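PDB 3O0L: uncharacterized protein from Shewanella loihica, which is of unknown function but belongs to the DUF1425 family and, carrying a predicted lipoprotein-type signal in its natural form, is probably exported to the cell envelope. Local coordinates for residues Ala68-Glu73 with Leu93-Thr98; Thr61-Asn66 with Ala99-Leu104. All blocks are in the same frame, centred on the assembly; numbering follows the deposited sequence. Where two conformers were deposited one is given.

Interaction 1: Ala68-Glu73 with Leu93-Thr98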
loop_
_atom_site.group_PDB
_atom_site.type_symbol
_atom_site.label_atom_id
_atom_site.label_comp_id
_atom_site.label_asym_id
_atom_site.label_seq_id
_atom_site.Cartn_x
_atom_site.Cartn_y
_atom_site.Cartn_z
ATOM N N ALA A 68 -9.147 -13.462 -13.517
ATOM C CA ALA A 68 -10.590 -13.277 -13.359
ATOM C C ALA A 68 -10.957 -13.403 -11.870
ATOM O O ALA A 68 -10.334 -14.175 -11.160
ATOM C CB ALA A 68 -11.342 -14.282 -14.179
ATOM N N THR A 69 -11.940 -12.630 -11.413
ATOM C CA THR A 69 -12.427 -12.690 -10.032
ATOM C C THR A 69 -13.200 -13.975 -9.863
ATOM O O THR A 69 -14.011 -14.303 -10.715
ATOM C CB THR A 69 -13.354 -11.500 -9.706
ATOM O OG1 THR A 69 -12.571 -10.308 -9.713
ATOM C CG2 THR A 69 -13.979 -11.636 -8.326
ATOM N N VAL A 70 -12.963 -14.669 -8.756
ATOM C CA VAL A 70 -13.608 -15.934 -8.466
ATOM C C VAL A 70 -14.838 -15.647 -7.598
ATOM O O VAL A 70 -14.747 -14.901 -6.589
ATOM C CB VAL A 70 -12.632 -16.863 -7.719
ATOM C CG1 VAL A 70 -13.272 -18.180 -7.396
ATOM C CG2 VAL A 70 -11.330 -17.090 -8.537
ATOM N N GLU A 71 -15.978 -16.223 -7.972
ATOM C CA GLU A 71 -17.201 -16.010 -7.222
ATOM C C GLU A 71 -16.978 -16.378 -5.766
ATOM O O GLU A 71 -16.526 -17.489 -5.477
ATOM C CB GLU A 71 -18.347 -16.849 -7.763
ATOM C CG GLU A 71 -19.618 -16.762 -6.922
ATOM C CD GLU A 71 -20.182 -15.372 -6.738
ATOM O OE1 GLU A 71 -20.045 -14.540 -7.665
ATOM O OE2 GLU A 71 -20.787 -15.117 -5.657
ATOM N N ASP A 72 -17.343 -15.471 -4.860
ATOM C CA ASP A 72 -17.100 -15.650 -3.428
ATOM C C ASP A 72 -18.411 -15.433 -2.667
ATOM O O ASP A 72 -18.670 -14.344 -2.144
ATOM C CB ASP A 72 -16.015 -14.642 -3.005
ATOM C CG ASP A 72 -15.325 -14.968 -1.656
ATOM O OD1 ASP A 72 -15.476 -16.082 -1.095
ATOM O OD2 ASP A 72 -14.599 -14.053 -1.165
ATOM N N GLU A 73 -19.270 -16.447 -2.652
ATOM C CA GLU A 73 -20.629 -16.278 -2.129
ATOM C C GLU A 73 -20.659 -15.910 -0.667
ATOM O O GLU A 73 -19.977 -16.535 0.140
ATOM C CB GLU A 73 -21.404 -17.581 -2.265
ATOM C CG GLU A 73 -21.719 -18.027 -3.691
ATOM C CD GLU A 73 -22.818 -17.231 -4.351
ATOM O OE1 GLU A 73 -23.478 -16.411 -3.673
ATOM O OE2 GLU A 73 -22.962 -17.378 -5.579
ATOM N N LEU A 93 -10.804 -18.841 3.697
ATOM C CA LEU A 93 -10.616 -19.998 2.852
ATOM C C LEU A 93 -11.045 -19.625 1.444
ATOM O O LEU A 93 -12.054 -18.928 1.261
ATOM C CB LEU A 93 -11.479 -21.128 3.399
ATOM C CG LEU A 93 -11.319 -22.500 2.807
ATOM C CD1 LEU A 93 -9.892 -22.998 2.971
ATOM C CD2 LEU A 93 -12.397 -23.408 3.498
ATOM N N SER A 94 -10.275 -20.046 0.453
ATOM C CA SER A 94 -10.640 -19.867 -0.961
ATOM C C SER A 94 -12.026 -20.475 -1.264
ATOM O O SER A 94 -12.391 -21.516 -0.711
ATOM C CB SER A 94 -9.609 -20.520 -1.873
ATOM O OG SER A 94 -10.134 -20.697 -3.181
ATOM N N PRO A 95 -12.821 -19.823 -2.136
ATOM C CA PRO A 95 -14.139 -20.324 -2.423
ATOM C C PRO A 95 -14.148 -21.451 -3.433
ATOM O O PRO A 95 -15.078 -22.188 -3.456
ATOM C CB PRO A 95 -14.887 -19.092 -2.949
ATOM C CG PRO A 95 -13.852 -18.289 -3.584
ATOM C CD PRO A 95 -12.573 -18.532 -2.809
ATOM N N ASN A 96 -13.114 -21.601 -4.254
ATOM C CA ASN A 96 -13.006 -22.794 -5.054
ATOM C C ASN A 96 -11.568 -23.024 -5.477
ATOM O O ASN A 96 -10.724 -22.102 -5.439
ATOM C CB ASN A 96 -14.005 -22.840 -6.223
ATOM C CG ASN A 96 -13.636 -21.972 -7.396
ATOM O OD1 ASN A 96 -12.584 -22.147 -8.012
ATOM N ND2 ASN A 96 -14.587 -21.139 -7.819
ATOM N N ALA A 97 -11.309 -24.248 -5.881
ATOM C CA ALA A 97 -9.931 -24.675 -6.187
ATOM C C ALA A 97 -9.272 -23.976 -7.381
ATOM O O ALA A 97 -8.049 -24.117 -7.571
ATOM C CB ALA A 97 -9.919 -26.151 -6.366
ATOM N N THR A 98 -10.013 -23.231 -8.199
ATOM C CA THR A 98 -9.378 -22.483 -9.301
ATOM C C THR A 98 -8.695 -21.199 -8.847
ATOM O O THR A 98 -7.925 -20.635 -9.608
ATOM C CB THR A 98 -10.321 -22.109 -10.483
ATOM O OG1 THR A 98 -11.255 -21.091 -10.080
ATOM C CG2 THR A 98 -11.010 -23.328 -11.075
HETATM O O HOH W 1 -16.864 -20.354 -6.561
HETATM O O HOH W 2 -13.873 -17.118 1.613
#
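Val70 and Asp72 reach from one loop to Pro95 and Asn96 of another, with no direct hydrogen bond between 68-73 and 93-98. From CB, which points at the opposite loop, Val70 sends its two methyls to different partners. CG1, anti to the backbone N (chi1 180°), lies 3.9 Å from Pro95 CG and 3.3 Å from Asn96 ND2, while CG2 stays loosely beside Thr98, 4.3 Å from Thr98 OG1. The Asn96 amide is held from its other end: its OD1 takes the backbone N of Thr98 at 2.8 Å, an Asx turn, and also Thr98 OG1 at 2.7 Å, both in the carbonyl plane. With OD1 so gripped, ND2 is left facing 68-73, where a water accepts from Asn96 ND2 and donates to Glu71 O. The Pro95 ring crosses the Asp72 side chain at about a right angle; Pro95 CG comes within 3.4 Å of Glu71 O, and Pro95 CB within 3.6 Å of Asp72 OD1. A second water donates to Leu93 O at 2.6 Å and only weakly to Asp72 OD1. This small surface contact joins the loop between strands 54-63 and 78-82 to the loop between strands 87-93 and 101-109. Trp62 of strand 54-63 lies against Asp72 and Pro95, and its backbone hydrogen-bonds to Val70.

Interaction 2: Thr61-Asn66 with Ala99-Leu104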
loop_
_atom_site.group_PDB
_atom_site.type_symbol
_atom_site.label_atom_id
_atom_site.label_comp_id
_atom_site.label_asym_id
_atom_site.label_seq_id
_atom_site.Cartn_x
_atom_site.Cartn_y
_atom_site.Cartn_z
ATOM N N THR A 61 -10.591 -10.658 -1.784
ATOM C CA THR A 61 -11.110 -11.060 -3.088
ATOM C C THR A 61 -10.126 -12.088 -3.657
ATOM O O THR A 61 -8.936 -12.125 -3.279
ATOM C CB THR A 61 -11.244 -9.887 -4.055
ATOM O OG1 THR A 61 -9.982 -9.249 -4.159
ATOM C CG2 THR A 61 -12.239 -8.828 -3.515
ATOM N N TRP A 62 -10.624 -12.921 -4.551
ATOM C CA TRP A 62 -9.873 -14.042 -5.050
ATOM C C TRP A 62 -9.820 -14.004 -6.581
ATOM O O TRP A 62 -10.794 -13.634 -7.245
ATOM C CB TRP A 62 -10.582 -15.299 -4.612
ATOM C CG TRP A 62 -10.539 -15.504 -3.159
ATOM C CD1 TRP A 62 -11.436 -15.080 -2.242
ATOM C CD2 TRP A 62 -9.510 -16.169 -2.434
ATOM N NE1 TRP A 62 -11.046 -15.453 -0.973
ATOM C CE2 TRP A 62 -9.877 -16.149 -1.069
ATOM C CE3 TRP A 62 -8.340 -16.840 -2.808
ATOM C CZ2 TRP A 62 -9.084 -16.734 -0.074
ATOM C CZ3 TRP A 62 -7.547 -17.407 -1.813
ATOM C CH2 TRP A 62 -7.931 -17.348 -0.472
ATOM N N TYR A 63 -8.689 -14.442 -7.130
ATOM C CA TYR A 63 -8.452 -14.461 -8.572
ATOM C C TYR A 63 -7.899 -15.799 -9.031
ATOM O O TYR A 63 -7.188 -16.488 -8.302
ATOM C CB TYR A 63 -7.467 -13.346 -8.961
ATOM C CG TYR A 63 -7.918 -12.018 -8.462
ATOM C CD1 TYR A 63 -8.787 -11.221 -9.209
ATOM C CD2 TYR A 63 -7.539 -11.578 -7.209
ATOM C CE1 TYR A 63 -9.231 -10.000 -8.721
ATOM C CE2 TYR A 63 -7.975 -10.370 -6.723
ATOM C CZ TYR A 63 -8.816 -9.590 -7.470
ATOM O OH TYR A 63 -9.235 -8.407 -6.933
ATOM N N ASP A 64 -8.225 -16.141 -10.259
ATOM C CA ASP A 64 -7.776 -17.385 -10.876
ATOM C C ASP A 64 -6.520 -17.075 -11.685
ATOM O O ASP A 64 -6.021 -15.947 -11.635
ATOM C CB ASP A 64 -8.887 -17.998 -11.752
ATOM C CG ASP A 64 -9.178 -17.206 -13.038
ATOM O OD1 ASP A 64 -8.449 -16.246 -13.381
ATOM O OD2 ASP A 64 -10.171 -17.568 -13.707
ATOM N N ILE A 65 -6.019 -18.073 -12.403
ATOM C CA ILE A 65 -4.749 -17.932 -13.149
ATOM C C ILE A 65 -4.833 -16.886 -14.251
ATOM O O ILE A 65 -3.834 -16.259 -14.542
ATOM C CB ILE A 65 -4.264 -19.300 -13.714
ATOM C CG1 ILE A 65 -2.778 -19.254 -14.117
ATOM C CG2 ILE A 65 -5.140 -19.741 -14.869
ATOM C CD1 ILE A 65 -1.832 -18.777 -13.006
ATOM N N ASN A 66 -6.019 -16.669 -14.823
ATOM C CA ASN A 66 -6.226 -15.639 -15.866
ATOM C C ASN A 66 -6.413 -14.225 -15.349
ATOM O O ASN A 66 -6.541 -13.308 -16.144
ATOM C CB ASN A 66 -7.469 -15.959 -16.713
ATOM C CG ASN A 66 -7.432 -17.347 -17.310
ATOM O OD1 ASN A 66 -8.436 -18.060 -17.309
ATOM N ND2 ASN A 66 -6.273 -17.742 -17.812
ATOM N N ALA A 99 -8.962 -20.728 -7.627
ATOM C CA ALA A 99 -8.343 -19.502 -7.139
ATOM C C ALA A 99 -6.865 -19.731 -6.921
ATOM O O ALA A 99 -6.458 -20.753 -6.340
ATOM C CB ALA A 99 -9.001 -19.053 -5.844
ATOM N N VAL A 100 -6.033 -18.828 -7.434
ATOM C CA VAL A 100 -4.574 -18.970 -7.250
ATOM C C VAL A 100 -4.004 -17.870 -6.385
ATOM O O VAL A 100 -2.881 -17.958 -5.964
ATOM C CB VAL A 100 -3.823 -18.997 -8.601
ATOM C CG1 VAL A 100 -4.341 -20.190 -9.477
ATOM C CG2 VAL A 100 -3.974 -17.661 -9.333
ATOM N N ARG A 101 -4.791 -16.845 -6.081
ATOM C CA ARG A 101 -4.256 -15.627 -5.481
ATOM C C ARG A 101 -5.372 -14.852 -4.772
ATOM O O ARG A 101 -6.489 -14.888 -5.228
ATOM C CB ARG A 101 -3.683 -14.804 -6.653
ATOM C CG ARG A 101 -3.103 -13.492 -6.389
ATOM C CD ARG A 101 -2.460 -12.927 -7.690
ATOM N NE ARG A 101 -3.351 -12.485 -8.792
ATOM C CZ ARG A 101 -4.040 -11.338 -8.823
ATOM N NH1 ARG A 101 -4.057 -10.504 -7.783
ATOM N NH2 ARG A 101 -4.755 -11.031 -9.907
ATOM N N CYS A 102 -5.063 -14.201 -3.657
ATOM C CA CYS A 102 -6.010 -13.309 -3.000
ATOM C C CYS A 102 -5.452 -11.918 -2.916
ATOM O O CYS A 102 -4.239 -11.703 -3.125
ATOM C CB CYS A 102 -6.317 -13.748 -1.566
ATOM S SG CYS A 102 -4.993 -13.334 -0.311
ATOM N N GLU A 103 -6.347 -10.976 -2.619
ATOM C CA GLU A 103 -5.998 -9.585 -2.324
ATOM C C GLU A 103 -6.846 -9.168 -1.122
ATOM O O GLU A 103 -8.043 -9.503 -1.052
ATOM C CB GLU A 103 -6.276 -8.674 -3.528
ATOM C CG GLU A 103 -5.435 -8.969 -4.773
ATOM C CD GLU A 103 -5.856 -8.168 -6.013
ATOM O OE1 GLU A 103 -6.885 -7.449 -5.968
ATOM O OE2 GLU A 103 -5.162 -8.273 -7.050
ATOM N N LEU A 104 -6.237 -8.498 -0.154
ATOM C CA LEU A 104 -6.934 -7.980 1.021
ATOM C C LEU A 104 -7.213 -6.508 0.794
ATOM O O LEU A 104 -6.293 -5.773 0.434
ATOM C CB LEU A 104 -6.081 -8.153 2.277
ATOM C CG LEU A 104 -6.579 -7.584 3.608
ATOM C CD1 LEU A 104 -7.969 -8.179 3.960
ATOM C CD2 LEU A 104 -5.586 -7.845 4.721
HETATM O O HOH W 3 -3.789 -14.284 -10.832
#
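Thr61-Tyr63 and Arg101-Leu104 run as antiparallel neighbours, their short axes 4.7 Å apart at closest approach and their directions 153° apart. Thr61 with Glu103 and Tyr63 with Arg101 are hydrogen-bonded pairs; Trp62 with Cys102 between them is a non-hydrogen-bonded pair. Next to the loops, Tyr63 O receives Val100 N at 2.8 Å and Arg101 N only weakly, a classic beta bulge in which both residues face Tyr63. On the face bearing Tyr63, the Arg101 guanidinium lies flat on the tyrosine ring, planes 2° and centres 4.4 Å apart, a stack in which Arg101 NH1 and NH2 lie nearest Tyr63 CD2 and CG. The bend at chi3 (71°) lays the guanidinium flat against the tyrosine. Arg101 NE gives to a water that also donates to Asp64 O. In the Glu103 conformer described, one of two, Arg101 NH1 makes a salt bridge with Glu103 OE2 at 2.6 Å, and Glu103 OE1 accepts weak hydrogen bonds from Tyr63 OH and Tyr105 OH. Tyr63 OH also accepts from Thr61 OG1 at 3.0 Å. On the other face, Cys102 CB sits over the six-membered ring of Trp62, 3.9 Å from its centroid, a CH-pi contact, and Ala99 CB packs 3.8 Å from Trp62 CE3. These strands belong to the sheet 78-82, 54-63, 101-109; Trp62 and Cys102 reach Ala42 of strand 40-48 in the other sheet, and Leu104 hydrogen-bonds to Ser11 of the second subunit.

From the N terminus, the chain first builds strands of the larger sheet, then runs along strand 54-63 into 61-66, the first half of interaction 2. It turns at once into 68-73, the first half of interaction 1, and passes through strands 78-82 and 87-93 before 93-98 closes that loop. Directly afterwards 99-104 closes the longer one, so interaction 1 nests within interaction 2. The two centres are 7 Å apart and the contacts meet: Thr69 OG1 packs 3.5 Å from Tyr63 CE1. Interaction 2 pairs strands of the three-stranded sheet, whereas interaction 1 joins the loops beyond their ends.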